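Local coordinates for leucine aminopeptidase 1 (Caenorhabditis elegans, PDB 2HC9), which catalyses the zinc-dependent release of N-terminal amino acids, preferably leucine, from peptides and probably serves as a digestive enzyme, at residues S62-L67 with L71-T76; I100-P103 with N108-F111. The protein carries 1 engineered substitution. One frame throughout, in Å; residues are numbered along the deposited sequence. Where two conformers were deposited one is given.

Overall arrangement
Along the chain from the N terminus, contact 1 comes first: strand 63-66 runs out, turns through five residues and returns as strand 72-77, closing a hairpin. The chain then passes through helix 90-97 into the loop that carries 100-103, and contact 2 closes the next short loop, where four residues separate 103 from strand 108-114. The two are in series, neither nesting nor crossing. Both belong to the same mixed sheet of the N-terminal domain, contact 1 at its 63-66 end and contact 2 on interior strand 108-114, with strand 18-25 between the two. Their centres lie about 12 Å apart, and they touch where I100 packs against R64 and H73.

Contact 1: S62-L67 with L71-T76; sequences SGRHPL and LAHLIT
A beta hairpin pairs G63 with T76 and H65 with L74 as antiparallel hydrogen-bonded pairs. G63 N and T76 O are 3.0 Å apart, and T76 N reaches G63 O at 2.8 Å. In the next hydrogen-bonded pair H65 N and L74 O, also 2.8 Å apart, meet in the carbonyl plane. Near the turn L67 N approaches A72 O from above the carbonyl plane, in a nearly straight bond (178°). G63 suits its backbone angles, since a CB would jam against the carbonyl oxygen of S62. P66, opposite H73 in a non-hydrogen-bonded pair, owes the partner strand no N-H. The hairpin forms one end of the domain's mixed sheet: strand 72-77 continues it by bonding to strand 18-25, while P66 meets P66 of a second subunit. On the face bearing R64 and H73 these side chains run side by side in one of the two conformers of H73, guanidinium and imidazole planes 82° apart and R64 CD 3.7 Å from H73 CD2. The R64 chain, bent at chi3 (76°), takes NH1 to the E96 carbonyl of helix 90-97. Replacing R64 by alanine would probably leave that carbonyl without this donor and uncover one flank of H73. On the other face L67 CD1 lies 4.2 Å from L74 CB, both leucines packing on M55 of helix 49-58, and a water donates to L74 O and also bonds T76 OG1.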
ATOM      1  N   SER A  62       9.942 -40.737  12.368  1.00 29.68           N
ATOM      2  CA  SER A  62      10.852 -39.624  12.694  1.00 26.48           C
ATOM      3  C   SER A  62      10.290 -38.734  13.820  1.00 36.57           C
ATOM      4  O   SER A  62       9.091 -38.792  14.114  1.00 34.11           O
ATOM      5  CB  SER A  62      11.119 -38.760  11.468  1.00 38.80           C
ATOM      6  OG  SER A  62      10.012 -37.926  11.197  1.00 40.68           O
ATOM      7  N   GLY A  63      11.149 -37.914  14.435  1.00 30.51           N
ATOM      8  CA  GLY A  63      10.756 -37.044  15.554  1.00 27.83           C
ATOM      9  C   GLY A  63      11.781 -36.926  16.679  1.00 29.83           C
ATOM     10  O   GLY A  63      12.960 -37.277  16.513  1.00 24.79           O
ATOM     11  N   ARG A  64      11.327 -36.411  17.817  1.00 23.97           N
ATOM     12  CA  ARG A  64      12.152 -36.237  19.003  1.00 27.41           C
ATOM     13  C   ARG A  64      11.412 -36.728  20.236  1.00 28.38           C
ATOM     14  O   ARG A  64      10.258 -36.355  20.473  1.00 26.11           O
ATOM     15  CB  ARG A  64      12.567 -34.772  19.211  1.00 29.22           C
ATOM     16  CG  ARG A  64      13.258 -34.546  20.567  1.00 32.52           C
ATOM     17  CD  ARG A  64      13.482 -33.097  20.880  1.00 37.07           C
ATOM     18  NE  ARG A  64      12.273 -32.408  21.311  1.00 37.78           N
ATOM     19  CZ  ARG A  64      11.707 -31.384  20.658  1.00 46.45           C
ATOM     20  NH1 ARG A  64      12.220 -30.912  19.512  1.00 31.67           N
ATOM     21  NH2 ARG A  64      10.608 -30.830  21.155  1.00 50.41           N
ATOM     22  N   HIS A  65      12.086 -37.569  21.019  1.00 21.23           N
ATOM     23  CA  HIS A  65      11.481 -38.192  22.179  1.00 16.58           C
ATOM     24  C   HIS A  65      12.335 -38.006  23.434  1.00 18.85           C
ATOM     25  O   HIS A  65      13.516 -38.359  23.458  1.00 21.67           O
ATOM     26  CB  HIS A  65      11.218 -39.668  21.887  1.00 24.73           C
ATOM     27  CG  HIS A  65      10.129 -39.867  20.879  1.00 29.35           C
ATOM     28  ND1 HIS A  65      10.365 -39.813  19.523  1.00 24.98           N
ATOM     29  CD2 HIS A  65       8.789 -40.030  21.026  1.00 30.45           C
ATOM     30  CE1 HIS A  65       9.224 -39.970  18.873  1.00 33.53           C
ATOM     31  NE2 HIS A  65       8.252 -40.113  19.761  1.00 35.35           N
ATOM     32  N   PRO A  66      11.742 -37.442  24.480  1.00 21.34           N
ATOM     33  CA  PRO A  66      12.486 -37.208  25.721  1.00 20.47           C
ATOM     34  C   PRO A  66      12.758 -38.529  26.467  1.00 21.34           C
ATOM     35  O   PRO A  66      11.894 -39.423  26.506  1.00 21.03           O
ATOM     36  CB  PRO A  66      11.544 -36.305  26.520  1.00 20.64           C
ATOM     37  CG  PRO A  66      10.163 -36.717  26.027  1.00 18.73           C
ATOM     38  CD  PRO A  66      10.349 -36.962  24.552  1.00 23.40           C
ATOM     39  N   LEU A  67      13.965 -38.648  27.010  1.00 19.45           N
ATOM     40  CA  LEU A  67      14.379 -39.852  27.735  1.00 21.42           C
ATOM     41  C   LEU A  67      14.518 -39.576  29.221  1.00 23.66           C
ATOM     42  O   LEU A  67      14.972 -40.436  29.992  1.00 24.93           O
ATOM     43  CB  LEU A  67      15.706 -40.382  27.173  1.00 23.31           C
ATOM     44  CG  LEU A  67      15.699 -40.690  25.671  1.00 20.28           C
ATOM     45  CD1 LEU A  67      17.091 -41.187  25.232  1.00 20.67           C
ATOM     46  CD2 LEU A  67      14.611 -41.709  25.315  1.00 21.68           C
ATOM     47  N   LEU A  71      17.092 -33.867  30.870  1.00 20.52           N
ATOM     48  CA  LEU A  71      18.502 -34.087  30.528  1.00 25.06           C
ATOM     49  C   LEU A  71      18.747 -34.863  29.242  1.00 23.85           C
ATOM     50  O   LEU A  71      19.886 -34.995  28.809  1.00 23.03           O
ATOM     51  CB  LEU A  71      19.236 -34.814  31.660  1.00 26.22           C
ATOM     52  CG  LEU A  71      19.520 -34.015  32.931  1.00 26.80           C
ATOM     53  CD1 LEU A  71      20.054 -34.934  34.037  1.00 27.35           C
ATOM     54  CD2 LEU A  71      20.435 -32.820  32.675  1.00 25.39           C
ATOM     55  N   ALA A  72      17.717 -35.443  28.639  1.00 20.86           N
ATOM     56  CA  ALA A  72      18.024 -36.413  27.572  1.00 19.22           C
ATOM     57  C   ALA A  72      16.968 -36.544  26.502  1.00 18.33           C
ATOM     58  O   ALA A  72      15.770 -36.475  26.797  1.00 19.02           O
ATOM     59  CB  ALA A  72      18.332 -37.802  28.163  1.00 19.96           C
ATOM     60  N   HIS A  73      17.414 -36.787  25.270  1.00 20.77           N
ATOM     61  CA  HIS A  73      16.519 -36.870  24.109  0.50 19.24           C
ATOM     62  C   HIS A  73      17.007 -37.926  23.124  1.00 20.94           C
ATOM     63  O   HIS A  73      18.216 -38.106  22.967  1.00 20.01           O
ATOM     64  CB  HIS A  73      16.502 -35.518  23.381  0.50 17.87           C
ATOM     65  CG  HIS A  73      15.917 -34.407  24.187  0.50 18.36           C
ATOM     66  ND1 HIS A  73      16.667 -33.632  25.045  0.50 15.88           N
ATOM     67  CD2 HIS A  73      14.650 -33.939  24.266  0.50 15.91           C
ATOM     68  CE1 HIS A  73      15.887 -32.732  25.613  0.50 16.51           C
ATOM     69  NE2 HIS A  73      14.657 -32.900  25.160  0.50 22.29           N
ATOM     70  N   LEU A  74      16.072 -38.578  22.437  1.00 18.64           N
ATOM     71  CA  LEU A  74      16.381 -39.348  21.226  1.00 18.22           C
ATOM     72  C   LEU A  74      15.779 -38.602  20.023  1.00 20.49           C
ATOM     73  O   LEU A  74      14.601 -38.261  20.025  1.00 22.04           O
ATOM     74  CB  LEU A  74      15.747 -40.742  21.315  1.00 19.20           C
ATOM     75  CG  LEU A  74      15.789 -41.653  20.073  1.00 19.71           C
ATOM     76  CD1 LEU A  74      17.204 -42.116  19.776  1.00 16.72           C
ATOM     77  CD2 LEU A  74      14.911 -42.869  20.258  1.00 24.84           C
ATOM     78  N   ILE A  75      16.599 -38.380  19.007  1.00 19.50           N
ATOM     79  CA  ILE A  75      16.151 -37.789  17.749  1.00 20.53           C
ATOM     80  C   ILE A  75      16.175 -38.869  16.660  1.00 19.41           C
ATOM     81  O   ILE A  75      17.230 -39.415  16.328  1.00 19.50           O
ATOM     82  CB  ILE A  75      17.028 -36.569  17.348  1.00 21.44           C
ATOM     83  CG1 ILE A  75      16.798 -35.415  18.337  1.00 21.50           C
ATOM     84  CG2 ILE A  75      16.721 -36.121  15.888  1.00 20.25           C
ATOM     85  CD1 ILE A  75      17.734 -34.191  18.071  1.00 21.93           C
ATOM     86  N   THR A  76      14.992 -39.181  16.137  1.00 18.20           N
ATOM     87  CA  THR A  76      14.869 -40.105  15.029  0.70 20.72           C
ATOM     88  C   THR A  76      14.797 -39.339  13.704  1.00 22.65           C
ATOM     89  O   THR A  76      13.936 -38.470  13.517  1.00 24.32           O
ATOM     90  CB  THR A  76      13.641 -41.032  15.214  0.70 20.76           C
ATOM     91  OG1 THR A  76      13.758 -41.728  16.467  0.70 21.66           O
ATOM     92  CG2 THR A  76      13.548 -42.046  14.076  0.70 20.22           C
TER
HETATM   93  O   HOH W   1      12.590 -39.954  18.514  1.00 29.34           O

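Contact 2: I100-P103 with N108-F111; sequences INYP and NVHF
The Y102 ring lies like a lid over V109, with one face covered by the valine's CG2, and the two side chains cross at about a right angle. V109 CG2 sits almost on the ring axis, 3.8 Å from the centroid and only 8° off the normal, which makes a centred CH-pi contact. The second methyl, CG1, is set nearer the hydroxyl end, 3.7 Å from Y102 CE1. With CG1 anti to the backbone N (chi1 -170°), V109 sets both branches side by side against the ring. These residues join two parts of a beta-alpha-beta crossover: from strand 72-77 the chain passes through helix 90-97 and the loop holding Y102, then enters parallel strand 108-114, stepping over strand 18-25. V109 and F111, two residues apart on that strand, both meet the tyrosine. The F111 side chain crosses that of Y102 at about a right angle, and F111 CZ comes 3.7 Å from Y102 OH. Large flat side chains can span from strand to helix here: Y102 and F111 both touch L97 of helix 90-97 and I21 of strand 18-25, while L144 packs on Y102 and V109 alike.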
ATOM      1  N   ILE A 100      15.797 -27.612  21.504  1.00 23.22           N
ATOM      2  CA  ILE A 100      16.183 -28.153  22.794  1.00 21.99           C
ATOM      3  C   ILE A 100      16.978 -27.142  23.613  1.00 20.50           C
ATOM      4  O   ILE A 100      17.929 -26.540  23.125  1.00 21.65           O
ATOM      5  CB  ILE A 100      16.943 -29.474  22.667  1.00 23.59           C
ATOM      6  CG1 ILE A 100      16.021 -30.547  22.073  1.00 21.20           C
ATOM      7  CG2 ILE A 100      17.508 -29.920  24.040  1.00 24.55           C
ATOM      8  CD1 ILE A 100      16.773 -31.841  21.740  1.00 25.68           C
ATOM      9  N   ASN A 101      16.568 -26.979  24.869  1.00 22.36           N
ATOM     10  CA  ASN A 101      17.350 -26.235  25.853  1.00 22.12           C
ATOM     11  C   ASN A 101      17.922 -27.141  26.925  1.00 27.55           C
ATOM     12  O   ASN A 101      17.304 -28.152  27.282  1.00 31.53           O
ATOM     13  CB  ASN A 101      16.488 -25.142  26.462  1.00 28.06           C
ATOM     14  CG  ASN A 101      16.055 -24.116  25.432  1.00 22.88           C
ATOM     15  OD1 ASN A 101      16.815 -23.757  24.532  1.00 27.97           O
ATOM     16  ND2 ASN A 101      14.810 -23.666  25.542  1.00 30.88           N
ATOM     17  N   TYR A 102      19.110 -26.802  27.424  1.00 22.18           N
ATOM     18  CA  TYR A 102      19.772 -27.616  28.463  1.00 20.78           C
ATOM     19  C   TYR A 102      19.599 -26.906  29.812  1.00 23.19           C
ATOM     20  O   TYR A 102      19.656 -25.666  29.879  1.00 23.03           O
ATOM     21  CB  TYR A 102      21.268 -27.815  28.133  1.00 18.69           C
ATOM     22  CG  TYR A 102      21.475 -28.280  26.718  1.00 17.60           C
ATOM     23  CD1 TYR A 102      21.242 -29.611  26.372  1.00 19.58           C
ATOM     24  CD2 TYR A 102      21.873 -27.384  25.703  1.00 16.45           C
ATOM     25  CE1 TYR A 102      21.388 -30.048  25.075  1.00 20.06           C
ATOM     26  CE2 TYR A 102      22.027 -27.829  24.360  1.00 17.80           C
ATOM     27  CZ  TYR A 102      21.781 -29.168  24.071  1.00 20.22           C
ATOM     28  OH  TYR A 102      21.915 -29.656  22.788  1.00 19.77           O
ATOM     29  N   PRO A 103      19.370 -27.675  30.895  1.00 22.15           N
ATOM     30  CA  PRO A 103      19.301 -27.023  32.201  1.00 24.66           C
ATOM     31  C   PRO A 103      20.493 -26.113  32.461  1.00 25.97           C
ATOM     32  O   PRO A 103      21.607 -26.379  32.017  1.00 24.83           O
ATOM     33  CB  PRO A 103      19.256 -28.196  33.192  1.00 23.60           C
ATOM     34  CG  PRO A 103      18.638 -29.307  32.400  1.00 26.83           C
ATOM     35  CD  PRO A 103      19.158 -29.136  30.988  1.00 21.84           C
ATOM     36  N   ASN A 108      28.126 -30.612  30.355  1.00 19.22           N
ATOM     37  CA  ASN A 108      28.472 -31.395  29.160  1.00 20.60           C
ATOM     38  C   ASN A 108      27.225 -31.714  28.335  1.00 19.41           C
ATOM     39  O   ASN A 108      26.180 -32.096  28.884  1.00 19.42           O
ATOM     40  CB  ASN A 108      29.114 -32.734  29.557  1.00 18.41           C
ATOM     41  CG  ASN A 108      30.256 -32.566  30.544  1.00 23.55           C
ATOM     42  OD1 ASN A 108      30.251 -33.156  31.628  1.00 30.38           O
ATOM     43  ND2 ASN A 108      31.240 -31.776  30.171  1.00 19.70           N
ATOM     44  N   VAL A 109      27.339 -31.590  27.014  1.00 19.41           N
ATOM     45  CA  VAL A 109      26.363 -32.227  26.117  1.00 19.63           C
ATOM     46  C   VAL A 109      27.027 -33.334  25.322  1.00 16.85           C
ATOM     47  O   VAL A 109      28.008 -33.112  24.618  1.00 18.98           O
ATOM     48  CB  VAL A 109      25.682 -31.238  25.173  1.00 18.28           C
ATOM     49  CG1 VAL A 109      24.512 -31.942  24.440  1.00 18.44           C
ATOM     50  CG2 VAL A 109      25.167 -30.061  25.985  1.00 18.10           C
ATOM     51  N   HIS A 110      26.490 -34.534  25.460  1.00 16.22           N
ATOM     52  CA  HIS A 110      27.060 -35.686  24.800  1.00 18.79           C
ATOM     53  C   HIS A 110      26.105 -36.150  23.684  1.00 18.44           C
ATOM     54  O   HIS A 110      24.968 -36.568  23.977  1.00 19.07           O
ATOM     55  CB  HIS A 110      27.254 -36.806  25.836  1.00 18.16           C
ATOM     56  CG  HIS A 110      28.127 -37.931  25.356  1.00 21.41           C
ATOM     57  ND1 HIS A 110      28.333 -39.075  26.098  1.00 22.80           N
ATOM     58  CD2 HIS A 110      28.858 -38.080  24.224  1.00 16.67           C
ATOM     59  CE1 HIS A 110      29.151 -39.883  25.440  1.00 24.40           C
ATOM     60  NE2 HIS A 110      29.480 -39.306  24.301  1.00 23.09           N
ATOM     61  N   PHE A 111      26.558 -36.059  22.434  1.00 16.96           N
ATOM     62  CA  PHE A 111      25.817 -36.658  21.302  1.00 15.99           C
ATOM     63  C   PHE A 111      26.376 -38.021  20.984  1.00 19.07           C
ATOM     64  O   PHE A 111      27.590 -38.183  20.808  1.00 19.15           O
ATOM     65  CB  PHE A 111      25.860 -35.792  20.027  1.00 18.01           C
ATOM     66  CG  PHE A 111      25.138 -34.482  20.186  1.00 15.99           C
ATOM     67  CD1 PHE A 111      23.818 -34.346  19.762  1.00 19.00           C
ATOM     68  CD2 PHE A 111      25.762 -33.416  20.843  1.00 15.32           C
ATOM     69  CE1 PHE A 111      23.129 -33.145  19.971  1.00 16.09           C
ATOM     70  CE2 PHE A 111      25.092 -32.209  21.054  1.00 17.88           C
ATOM     71  CZ  PHE A 111      23.774 -32.062  20.617  1.00 17.32           C
TER